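Local coordinates for uncharacterized protein (Bordetella bronchiseptica, PDB 4XG0) that probably acts as a two-domain kinase that phosphorylates an acid sugar in a catabolic pathway, like other members of the DUF1537 family, at residues P26-V31 and V43-A48; R201-A204 and V209-V212; G354-G359 and I414-A419. All coordinates share one frame; numbering follows the deposited sequence. Where two conformers were deposited one is given.

Interaction 1: P26-V31 and V43-A48; sequences PYIGIV and VQFVRA
I28 on strand 28-32 and F45 near the end of helix 35-47 mark the closest backbone approach, with 9.7 Å between the I28 CA and the F45 CA, a spacing that leaves the gap to side chains alone. The CD1 methyl of I30 stands over one face of the F45 phenyl, 4.1 Å from the ring centroid and 29° off its normal, which makes a CH-pi contact; I30 CD1 lies nearest to the F45 CD1 atom, at 3.7 Å. The I30 chain reaches this place because CG1 sits beside the backbone N (chi1 -62°) and CD1 then extends away from the strand. I28, two residues earlier on the same face of the strand, meets the phenyl obliquely, both its CD1 and its CG2 approaching F45 CE2, the former at 4.0 Å. No hydrogen bond crosses the contact, which is buried and wholly apolar. V73 and Y108, on the strands flanking 28-32, also touch the F45 side chain, as does A247 of helix 240-252. A helix that follows its strand and packs an aromatic side chain on alternate residues of it is a recurring unit of parallel alpha/beta folds such as this sugar-binding domain.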
ATOM      1  N   PRO A  26     -13.462  12.770  -2.479  1.00 34.90           N
ATOM      2  CA  PRO A  26     -12.241  12.391  -3.206  1.00 36.16           C
ATOM      3  C   PRO A  26     -10.975  12.674  -2.410  1.00 41.67           C
ATOM      4  O   PRO A  26     -10.761  13.786  -1.913  1.00 44.40           O
ATOM      5  CB  PRO A  26     -12.318  13.284  -4.448  1.00 42.76           C
ATOM      6  CG  PRO A  26     -13.725  13.379  -4.688  1.00 33.63           C
ATOM      7  CD  PRO A  26     -14.330  13.587  -3.331  1.00 42.75           C
ATOM      8  N   TYR A  27     -10.156  11.649  -2.273  1.00 28.39           N
ATOM      9  CA  TYR A  27      -8.911  11.747  -1.530  1.00 30.51           C
ATOM     10  C   TYR A  27      -7.688  11.706  -2.447  1.00 32.56           C
ATOM     11  O   TYR A  27      -6.714  12.430  -2.220  1.00 25.39           O
ATOM     12  CB  TYR A  27      -8.862  10.608  -0.524  1.00 29.51           C
ATOM     13  CG  TYR A  27      -7.597  10.552   0.302  1.00 26.20           C
ATOM     14  CD1 TYR A  27      -7.267  11.601   1.165  1.00 32.64           C
ATOM     15  CD2 TYR A  27      -6.768   9.466   0.248  1.00 27.40           C
ATOM     16  CE1 TYR A  27      -6.147  11.545   1.946  1.00 28.25           C
ATOM     17  CE2 TYR A  27      -5.602   9.409   1.012  1.00 18.56           C
ATOM     18  CZ  TYR A  27      -5.311  10.464   1.864  1.00 23.93           C
ATOM     19  OH  TYR A  27      -4.176  10.392   2.635  1.00 26.75           O
ATOM     20  N   ILE A  28      -7.735  10.859  -3.476  1.00 28.20           N
ATOM     21  CA  ILE A  28      -6.605  10.675  -4.396  1.00 22.46           C
ATOM     22  C   ILE A  28      -7.044  11.012  -5.784  1.00 24.75           C
ATOM     23  O   ILE A  28      -8.112  10.619  -6.214  1.00 25.07           O
ATOM     24  CB  ILE A  28      -6.143   9.222  -4.396  1.00 25.97           C
ATOM     25  CG1 ILE A  28      -5.510   8.861  -3.059  1.00 25.77           C
ATOM     26  CG2 ILE A  28      -5.171   8.974  -5.547  1.00 23.46           C
ATOM     27  CD1 ILE A  28      -5.620   7.398  -2.715  1.00 22.31           C
ATOM     28  N   GLY A  29      -6.238  11.788  -6.488  1.00 24.58           N
ATOM     29  CA  GLY A  29      -6.460  12.046  -7.893  1.00 28.24           C
ATOM     30  C   GLY A  29      -5.358  11.392  -8.721  1.00 27.83           C
ATOM     31  O   GLY A  29      -4.184  11.489  -8.375  1.00 28.22           O
ATOM     32  N   ILE A  30      -5.745  10.728  -9.806  1.00 24.74           N
ATOM     33  CA  ILE A  30      -4.822  10.127 -10.764  1.00 24.03           C
ATOM     34  C   ILE A  30      -4.960  10.849 -12.123  1.00 26.95           C
ATOM     35  O   ILE A  30      -6.011  10.821 -12.750  1.00 27.24           O
ATOM     36  CB  ILE A  30      -5.119   8.633 -10.994  1.00 22.93           C
ATOM     37  CG1 ILE A  30      -4.948   7.828  -9.718  1.00 21.10           C
ATOM     38  CG2 ILE A  30      -4.175   8.095 -12.077  1.00 29.33           C
ATOM     39  CD1 ILE A  30      -5.624   6.470  -9.854  1.00 20.62           C
ATOM     40  N   VAL A  31      -3.901  11.540 -12.559  1.00 26.14           N
ATOM     41  CA  VAL A  31      -3.858  12.160 -13.885  1.00 28.04           C
ATOM     42  C   VAL A  31      -2.963  11.336 -14.835  1.00 27.07           C
ATOM     43  O   VAL A  31      -1.747  11.291 -14.650  1.00 26.03           O
ATOM     44  CB  VAL A  31      -3.266  13.584 -13.791  1.00 28.87           C
ATOM     45  CG1 VAL A  31      -3.252  14.248 -15.160  1.00 30.72           C
ATOM     46  CG2 VAL A  31      -4.042  14.422 -12.812  1.00 33.70           C
ATOM     47  N   VAL A  43      -7.498   0.548 -11.900  1.00 19.34           N
ATOM     48  CA  VAL A  43      -7.902  -0.783 -11.382  1.00 18.74           C
ATOM     49  C   VAL A  43      -6.987  -1.213 -10.233  1.00 16.48           C
ATOM     50  O   VAL A  43      -7.392  -1.895  -9.316  1.00 19.24           O
ATOM     51  CB  VAL A  43      -7.968  -1.828 -12.493  1.00 22.98           C
ATOM     52  CG1 VAL A  43      -8.373  -3.226 -11.902  1.00 21.36           C
ATOM     53  CG2 VAL A  43      -9.028  -1.421 -13.485  1.00 30.89           C
ATOM     54  N   GLN A  44      -5.738  -0.745 -10.260  1.00 19.76           N
ATOM     55  CA  GLN A  44      -4.866  -1.036  -9.130  1.00 18.00           C
ATOM     56  C   GLN A  44      -5.333  -0.452  -7.839  1.00 21.01           C
ATOM     57  O   GLN A  44      -5.141  -1.053  -6.796  1.00 17.71           O
ATOM     58  CB  GLN A  44      -3.428  -0.655  -9.449  1.00 23.69           C
ATOM     59  CG  GLN A  44      -2.878  -1.502 -10.560  1.00 22.84           C
ATOM     60  CD  GLN A  44      -2.990  -3.027 -10.260  1.00 30.83           C
ATOM     61  OE1 GLN A  44      -2.635  -3.491  -9.186  1.00 35.16           O
ATOM     62  NE2 GLN A  44      -3.500  -3.776 -11.206  1.00 38.85           N
ATOM     63  N   PHE A  45      -5.944   0.746  -7.884  1.00 21.20           N
ATOM     64  CA  PHE A  45      -6.541   1.296  -6.682  1.00 17.12           C
ATOM     65  C   PHE A  45      -7.768   0.548  -6.243  1.00 18.37           C
ATOM     66  O   PHE A  45      -7.936   0.336  -5.053  1.00 17.55           O
ATOM     67  CB  PHE A  45      -6.779   2.808  -6.815  1.00 17.76           C
ATOM     68  CG  PHE A  45      -5.515   3.595  -6.753  1.00 17.65           C
ATOM     69  CD1 PHE A  45      -4.617   3.567  -7.779  1.00 17.48           C
ATOM     70  CD2 PHE A  45      -5.213   4.308  -5.603  1.00 18.16           C
ATOM     71  CE1 PHE A  45      -3.447   4.296  -7.695  1.00 18.55           C
ATOM     72  CE2 PHE A  45      -4.023   5.032  -5.524  1.00 19.44           C
ATOM     73  CZ  PHE A  45      -3.165   5.001  -6.537  1.00 18.31           C
ATOM     74  N   VAL A  46      -8.611   0.125  -7.182  1.00 16.12           N
ATOM     75  CA  VAL A  46      -9.761  -0.705  -6.857  1.00 18.79           C
ATOM     76  C   VAL A  46      -9.333  -1.990  -6.143  1.00 15.47           C
ATOM     77  O   VAL A  46      -9.995  -2.462  -5.185  1.00 19.07           O
ATOM     78  CB  VAL A  46     -10.484  -1.102  -8.126  1.00 23.92           C
ATOM     79  CG1 VAL A  46     -11.508  -2.213  -7.830  1.00 33.65           C
ATOM     80  CG2 VAL A  46     -11.155   0.095  -8.762  1.00 29.50           C
ATOM     81  N   ARG A  47      -8.230  -2.565  -6.614  1.00 19.64           N
ATOM     82  CA  ARG A  47      -7.733  -3.848  -6.111  1.00 18.27           C
ATOM     83  C   ARG A  47      -7.179  -3.726  -4.704  1.00 20.40           C
ATOM     84  O   ARG A  47      -7.140  -4.719  -3.950  1.00 21.97           O
ATOM     85  CB  ARG A  47      -6.743  -4.507  -7.109  1.00 17.74           C
ATOM     86  CG  ARG A  47      -7.437  -4.916  -8.337  1.00 21.45           C
ATOM     87  CD  ARG A  47      -6.563  -5.628  -9.333  1.00 35.89           C
ATOM     88  NE  ARG A  47      -7.383  -6.521 -10.151  1.00 42.35           N
ATOM     89  CZ  ARG A  47      -6.962  -7.127 -11.260  1.00 45.43           C
ATOM     90  NH1 ARG A  47      -7.794  -7.922 -11.928  1.00 43.75           N
ATOM     91  NH2 ARG A  47      -5.720  -6.935 -11.699  1.00 45.45           N
ATOM     92  N   ALA A  48      -6.886  -2.505  -4.268  1.00 18.24           N
ATOM     93  CA  ALA A  48      -6.458  -2.221  -2.889  1.00 16.37           C
ATOM     94  C   ALA A  48      -7.587  -1.704  -1.965  1.00 18.79           C
ATOM     95  O   ALA A  48      -7.366  -1.260  -0.823  1.00 22.37           O
ATOM     96  CB  ALA A  48      -5.297  -1.285  -2.929  1.00 20.48           C
TER

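Interaction 2: R201-A204 and V209-V212; sequences RRIA and VVVV
I203 and V210 meet through methyls set by their first torsions. In the isoleucine, CG1 lies beside the backbone N (chi1 -72°), which turns CG2 anti to that N and presents it to the strand; in the valine, chi1 of 60° tucks CG1 between the backbone N and the carbonyl carbon, facing the helix. The two methyls, I203 CG2 and V210 CG1, come to 3.8 Å, and the side chains carrying them cross at about a right angle. The other branch of I203 is used further along the strand, where its CG1 lies 4.2 Å from V212 CG2. One helical residue thus bridges two alternate residues on one face of the strand. The backbones are close here, with 7.0 Å between the I203 CA and the V210 CA, and no hydrogen bond spans the pair. The neighbouring R202 pairs its NH1 with E194 in a salt bridge and hydrogen-bonds the carbonyl of A189. Helix 196-205 is the crossover of a beta-alpha-beta unit linking the adjacent parallel strands 186-188 and 209-212: L188 of the first strand touches both I203 and V210, L223 and L230 of helix 217-230 pack against I203, and strand 135-139 pairs with 209-212 on its other edge.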
ATOM      1  N   ARG A 201      13.826  11.596   3.715  1.00 41.97           N
ATOM      2  CA  ARG A 201      14.640  12.762   4.033  1.00 45.25           C
ATOM      3  C   ARG A 201      15.404  13.236   2.803  1.00 46.66           C
ATOM      4  O   ARG A 201      15.421  14.426   2.496  1.00 41.57           O
ATOM      5  CB  ARG A 201      15.619  12.439   5.166  1.00 45.64           C
ATOM      6  CG  ARG A 201      15.116  12.814   6.560  1.00 63.90           C
ATOM      7  CD  ARG A 201      15.890  12.089   7.668  1.00 67.43           C
ATOM      8  NE  ARG A 201      15.015  11.736   8.790  1.00 69.44           N
ATOM      9  CZ  ARG A 201      14.957  10.536   9.374  1.00 71.02           C
ATOM     10  NH1 ARG A 201      14.117  10.331  10.383  1.00 69.54           N
ATOM     11  NH2 ARG A 201      15.733   9.535   8.968  1.00 69.25           N
ATOM     12  N   ARG A 202      16.043  12.306   2.097  1.00 39.38           N
ATOM     13  CA  ARG A 202      16.860  12.673   0.945  1.00 42.65           C
ATOM     14  C   ARG A 202      16.031  13.210  -0.236  1.00 43.20           C
ATOM     15  O   ARG A 202      16.513  14.045  -1.008  1.00 36.09           O
ATOM     16  CB  ARG A 202      17.731  11.490   0.506  1.00 43.15           C
ATOM     17  CG  ARG A 202      18.674  10.999   1.598  1.00 45.83           C
ATOM     18  CD  ARG A 202      19.829  10.203   1.030  1.00 46.74           C
ATOM     19  NE  ARG A 202      19.434   8.907   0.478  1.00 41.32           N
ATOM     20  CZ  ARG A 202      19.733   8.475  -0.743  1.00 43.53           C
ATOM     21  NH1 ARG A 202      19.339   7.276  -1.131  1.00 43.94           N
ATOM     22  NH2 ARG A 202      20.422   9.227  -1.591  1.00 52.26           N
ATOM     23  N   ILE A 203      14.795  12.729  -0.397  1.00 34.83           N
ATOM     24  CA  ILE A 203      13.959  13.239  -1.474  1.00 38.40           C
ATOM     25  C   ILE A 203      13.556  14.688  -1.169  1.00 36.25           C
ATOM     26  O   ILE A 203      13.491  15.540  -2.059  1.00 35.62           O
ATOM     27  CB  ILE A 203      12.711  12.371  -1.671  1.00 28.03           C
ATOM     28  CG1 ILE A 203      13.090  11.032  -2.300  1.00 26.52           C
ATOM     29  CG2 ILE A 203      11.683  13.092  -2.530  1.00 26.12           C
ATOM     30  CD1 ILE A 203      11.958   9.972  -2.213  1.00 27.03           C
ATOM     31  N   ALA A 204      13.270  14.968   0.094  1.00 41.12           N
ATOM     32  CA  ALA A 204      12.894  16.319   0.487  1.00 36.42           C
ATOM     33  C   ALA A 204      14.057  17.282   0.232  1.00 41.04           C
ATOM     34  O   ALA A 204      13.864  18.396  -0.249  1.00 41.41           O
ATOM     35  CB  ALA A 204      12.501  16.357   1.962  1.00 40.49           C
ATOM     36  N   VAL A 209      12.151  18.746  -7.774  1.00 35.78           N
ATOM     37  CA  VAL A 209      11.948  17.681  -8.738  1.00 36.98           C
ATOM     38  C   VAL A 209      13.126  16.738  -8.602  1.00 34.71           C
ATOM     39  O   VAL A 209      14.272  17.180  -8.602  1.00 37.09           O
ATOM     40  CB  VAL A 209      11.872  18.221 -10.175  1.00 34.85           C
ATOM     41  CG1 VAL A 209      11.715  17.095 -11.145  1.00 28.70           C
ATOM     42  CG2 VAL A 209      10.746  19.205 -10.327  1.00 33.11           C
ATOM     43  N   VAL A 210      12.859  15.450  -8.460  1.00 27.45           N
ATOM     44  CA  VAL A 210      13.935  14.480  -8.318  1.00 31.32           C
ATOM     45  C   VAL A 210      13.552  13.150  -8.923  1.00 27.62           C
ATOM     46  O   VAL A 210      12.402  12.702  -8.811  1.00 27.20           O
ATOM     47  CB  VAL A 210      14.366  14.280  -6.835  1.00 28.24           C
ATOM     48  CG1 VAL A 210      13.189  13.781  -5.976  1.00 29.04           C
ATOM     49  CG2 VAL A 210      15.564  13.329  -6.725  1.00 37.04           C
ATOM     50  N   VAL A 211      14.533  12.542  -9.581  1.00 28.60           N
ATOM     51  CA  VAL A 211      14.408  11.208 -10.156  1.00 24.97           C
ATOM     52  C   VAL A 211      14.984  10.180  -9.180  1.00 26.91           C
ATOM     53  O   VAL A 211      16.084  10.352  -8.668  1.00 26.10           O
ATOM     54  CB  VAL A 211      15.164  11.143 -11.516  1.00 30.56           C
ATOM     55  CG1 VAL A 211      15.029   9.781 -12.146  1.00 24.55           C
ATOM     56  CG2 VAL A 211      14.621  12.185 -12.461  1.00 33.45           C
ATOM     57  N   VAL A 212      14.228   9.121  -8.925  1.00 22.57           N
ATOM     58  CA  VAL A 212      14.661   8.043  -8.040  1.00 24.81           C
ATOM     59  C   VAL A 212      14.782   6.715  -8.792  1.00 19.74           C
ATOM     60  O   VAL A 212      13.931   6.323  -9.583  1.00 22.17           O
ATOM     61  CB  VAL A 212      13.696   7.888  -6.824  1.00 25.07           C
ATOM     62  CG1 VAL A 212      14.183   6.767  -5.900  1.00 27.18           C
ATOM     63  CG2 VAL A 212      13.561   9.223  -6.086  1.00 22.15           C
TER

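Interaction 3: G354-G359 and I414-A419. With SO4 (sulfate ion), chain E.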
ATOM      1  N   GLY A 354      -6.958  -4.839  12.845  1.00 18.60           N
ATOM      2  CA  GLY A 354      -7.430  -6.139  12.404  1.00 14.03           C
ATOM      3  C   GLY A 354      -6.810  -7.252  13.235  1.00 15.15           C
ATOM      4  O   GLY A 354      -5.965  -7.000  14.108  1.00 17.19           O
ATOM      5  N   VAL A 355      -7.246  -8.475  12.954  0.52 17.17           N
ATOM      6  CA  VAL A 355      -6.764  -9.672  13.604  0.52 17.39           C
ATOM      7  C   VAL A 355      -6.374 -10.695  12.566  0.52 17.12           C
ATOM      8  O   VAL A 355      -7.024 -10.831  11.529  0.52 19.21           O
ATOM      9  CB  VAL A 355      -7.838 -10.296  14.511  0.52 21.50           C
ATOM     10  CG1 VAL A 355      -7.273 -11.544  15.228  0.52 18.05           C
ATOM     11  CG2 VAL A 355      -8.302  -9.299  15.488  0.52 29.86           C
ATOM     12  N   VAL A 356      -5.284 -11.398  12.844  1.00 18.68           N
ATOM     13  CA  VAL A 356      -4.861 -12.526  12.048  1.00 17.82           C
ATOM     14  C   VAL A 356      -4.834 -13.743  12.985  1.00 19.22           C
ATOM     15  O   VAL A 356      -4.318 -13.671  14.113  1.00 20.76           O
ATOM     16  CB  VAL A 356      -3.426 -12.310  11.481  1.00 18.95           C
ATOM     17  CG1 VAL A 356      -2.998 -13.504  10.683  1.00 18.62           C
ATOM     18  CG2 VAL A 356      -3.349 -11.063  10.647  1.00 20.08           C
ATOM     19  N   ALA A 357      -5.440 -14.841  12.575  1.00 20.55           N
ATOM     20  CA  ALA A 357      -5.516 -16.000  13.464  1.00 23.03           C
ATOM     21  C   ALA A 357      -5.099 -17.251  12.733  1.00 18.32           C
ATOM     22  O   ALA A 357      -5.560 -17.545  11.621  1.00 21.71           O
ATOM     23  CB  ALA A 357      -6.944 -16.162  14.050  1.00 24.58           C
ATOM     24  N   THR A 358      -4.193 -17.995  13.356  1.00 21.45           N
ATOM     25  CA  THR A 358      -3.789 -19.295  12.855  1.00 21.84           C
ATOM     26  C   THR A 358      -3.487 -20.238  14.039  1.00 27.07           C
ATOM     27  O   THR A 358      -3.025 -19.790  15.081  1.00 25.79           O
ATOM     28  CB  THR A 358      -2.548 -19.165  11.926  1.00 25.34           C
ATOM     29  OG1 THR A 358      -2.351 -20.372  11.184  1.00 23.67           O
ATOM     30  CG2 THR A 358      -1.289 -18.904  12.713  1.00 28.56           C
ATOM     31  N   GLY A 359      -3.841 -21.518  13.943  1.00 25.79           N
ATOM     32  CA  GLY A 359      -4.631 -22.048  12.852  1.00 29.85           C
ATOM     33  C   GLY A 359      -6.124 -22.030  13.162  1.00 26.05           C
ATOM     34  O   GLY A 359      -6.624 -21.081  13.791  1.00 25.69           O
ATOM     35  N   ILE A 414       3.643 -11.925   8.581  1.00 17.67           N
ATOM     36  CA  ILE A 414       4.097 -10.575   8.291  1.00 17.86           C
ATOM     37  C   ILE A 414       3.280 -10.021   7.122  1.00 20.29           C
ATOM     38  O   ILE A 414       2.712  -8.907   7.185  1.00 17.35           O
ATOM     39  CB  ILE A 414       5.603 -10.566   7.957  1.00 21.90           C
ATOM     40  CG1 ILE A 414       6.398 -10.947   9.196  1.00 23.01           C
ATOM     41  CG2 ILE A 414       6.032  -9.213   7.456  1.00 22.90           C
ATOM     42  CD1 ILE A 414       7.840 -11.305   8.895  1.00 24.66           C
ATOM     43  N   ARG A 415       3.200 -10.812   6.076  1.00 19.16           N
ATOM     44  CA  ARG A 415       2.420 -10.440   4.898  1.00 21.33           C
ATOM     45  C   ARG A 415       0.940 -10.203   5.231  1.00 22.25           C
ATOM     46  O   ARG A 415       0.331  -9.300   4.681  1.00 18.36           O
ATOM     47  CB  ARG A 415       2.547 -11.491   3.807  1.00 18.53           C
ATOM     48  CG  ARG A 415       3.948 -11.565   3.173  1.00 22.37           C
ATOM     49  CD  ARG A 415       3.988 -12.611   2.024  1.00 29.94           C
ATOM     50  NE  ARG A 415       3.094 -12.253   0.917  1.00 37.76           N
ATOM     51  CZ  ARG A 415       2.673 -13.088  -0.034  1.00 37.47           C
ATOM     52  NH1 ARG A 415       3.037 -14.365  -0.028  1.00 36.35           N
ATOM     53  NH2 ARG A 415       1.865 -12.646  -1.000  1.00 38.27           N
ATOM     54  N   ALA A 416       0.368 -11.055   6.078  1.00 19.12           N
ATOM     55  CA  ALA A 416      -1.039 -10.931   6.520  1.00 16.17           C
ATOM     56  C   ALA A 416      -1.300  -9.639   7.229  1.00 15.28           C
ATOM     57  O   ALA A 416      -2.265  -8.931   6.889  1.00 17.58           O
ATOM     58  CB  ALA A 416      -1.422 -12.081   7.411  1.00 19.23           C
ATOM     59  N   ALA A 417      -0.453  -9.293   8.184  1.00 16.90           N
ATOM     60  CA  ALA A 417      -0.600  -8.025   8.886  1.00 17.97           C
ATOM     61  C   ALA A 417      -0.483  -6.863   7.924  1.00 20.27           C
ATOM     62  O   ALA A 417      -1.267  -5.905   7.966  1.00 17.57           O
ATOM     63  CB  ALA A 417       0.425  -7.917   9.991  1.00 18.77           C
ATOM     64  N   GLN A 418       0.493  -6.924   7.029  1.00 18.41           N
ATOM     65  CA  GLN A 418       0.672  -5.860   6.077  1.00 19.27           C
ATOM     66  C   GLN A 418      -0.558  -5.748   5.167  1.00 18.73           C
ATOM     67  O   GLN A 418      -0.986  -4.649   4.846  1.00 19.99           O
ATOM     68  CB  GLN A 418       1.960  -6.104   5.272  1.00 21.68           C
ATOM     69  CG  GLN A 418       2.166  -5.125   4.123  1.00 29.22           C
ATOM     70  CD  GLN A 418       3.471  -5.342   3.332  1.00 41.49           C
ATOM     71  OE1 GLN A 418       4.048  -4.384   2.817  1.00 47.66           O
ATOM     72  NE2 GLN A 418       3.903  -6.596   3.197  1.00 44.82           N
ATOM     73  N   ALA A 419      -1.144  -6.888   4.785  1.00 19.99           N
ATOM     74  CA  ALA A 419      -2.311  -6.909   3.899  1.00 18.70           C
ATOM     75  C   ALA A 419      -3.466  -6.169   4.512  1.00 18.42           C
ATOM     76  O   ALA A 419      -4.219  -5.511   3.801  1.00 19.23           O
ATOM     77  CB  ALA A 419      -2.713  -8.295   3.605  1.00 18.69           C
TER
HETATM   78  S   SO4 E 504       2.041 -15.378  -3.709  1.00 62.68           S
HETATM   79  O1  SO4 E 504       3.125 -14.436  -4.014  1.00 59.76           O
HETATM   80  O2  SO4 E 504       0.859 -14.639  -3.260  1.00 55.19           O
HETATM   81  O3  SO4 E 504       1.707 -16.172  -4.900  1.00 58.83           O
HETATM   82  O4  SO4 E 504       2.465 -16.282  -2.632  1.00 58.61           O
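V356 straddles a single methyl: the CB of A416 sits between its two branches, 3.9 Å from V356 CG1 and equally 3.9 Å from V356 CG2. This contact joins a strand inside the mixed sheet of the nucleotide-binding C-terminal domain to helix 412-421, the last helix of the chain, packing the helix against the sheet of an alpha/beta domain. Because the residue facing V356 is an alanine, the backbones can come near, and the V356 CA is 6.9 Å from the A416 CA. The valine forks as it does because CG1 is anti to its backbone N (chi1 179°), which leaves CG2 beside that N and leaning toward the next helical residue; V356 CG2 lies 4.2 Å from A417 N, a van der Waals neighbour and not a bond. The helix also brings L413 and I420 against V356, and neighbouring strands close the core, V401 touching both V356 and A416, and V259 touching V356 and A417. At the far end of the strand, T358 gives its hydroxyl to a hydrogen bond with the carbonyl of K403, and a cis peptide leads into G359, the N-cap of helix 360-369. R415, one residue before A416, lies on the exposed side of the helix, and its chain bends at chi3 (63°) to bring the guanidinium to a sulfate ion, probably from the crystallisation liquor. T382 OG1 is a second partner of this ion. The arginine offers both terminal nitrogens: R415 NH1 donates to the sulfate O4 at 3.3 Å, while R415 NH2 donates to the sulfate O2, which lies at the edge of the guanidinium and in its plane, at 3.2 Å with a straight N-H...O angle of 180°.

How the interactions relate
Interactions 1 and 2 pack helices on the same parallel sheet of the sugar-binding domain, with centres about 23 Å apart, whereas interaction 3 belongs to the mixed sheet of the nucleotide-binding domain, its centre about 33 Å from that of interaction 2 and on the opposite side of the chain's centre. The residues that touch are buried in all three, and no hydrogen bond crosses between segments in any of them. What differs is the filler: an aromatic ring in interaction 1, which lies nearest the chain's centre, branched aliphatics in interaction 2, and a valine against a single alanine methyl in interaction 3. Charged groups stay at the margins, as a salt bridge beside interaction 2 and a bound sulfate beside interaction 3.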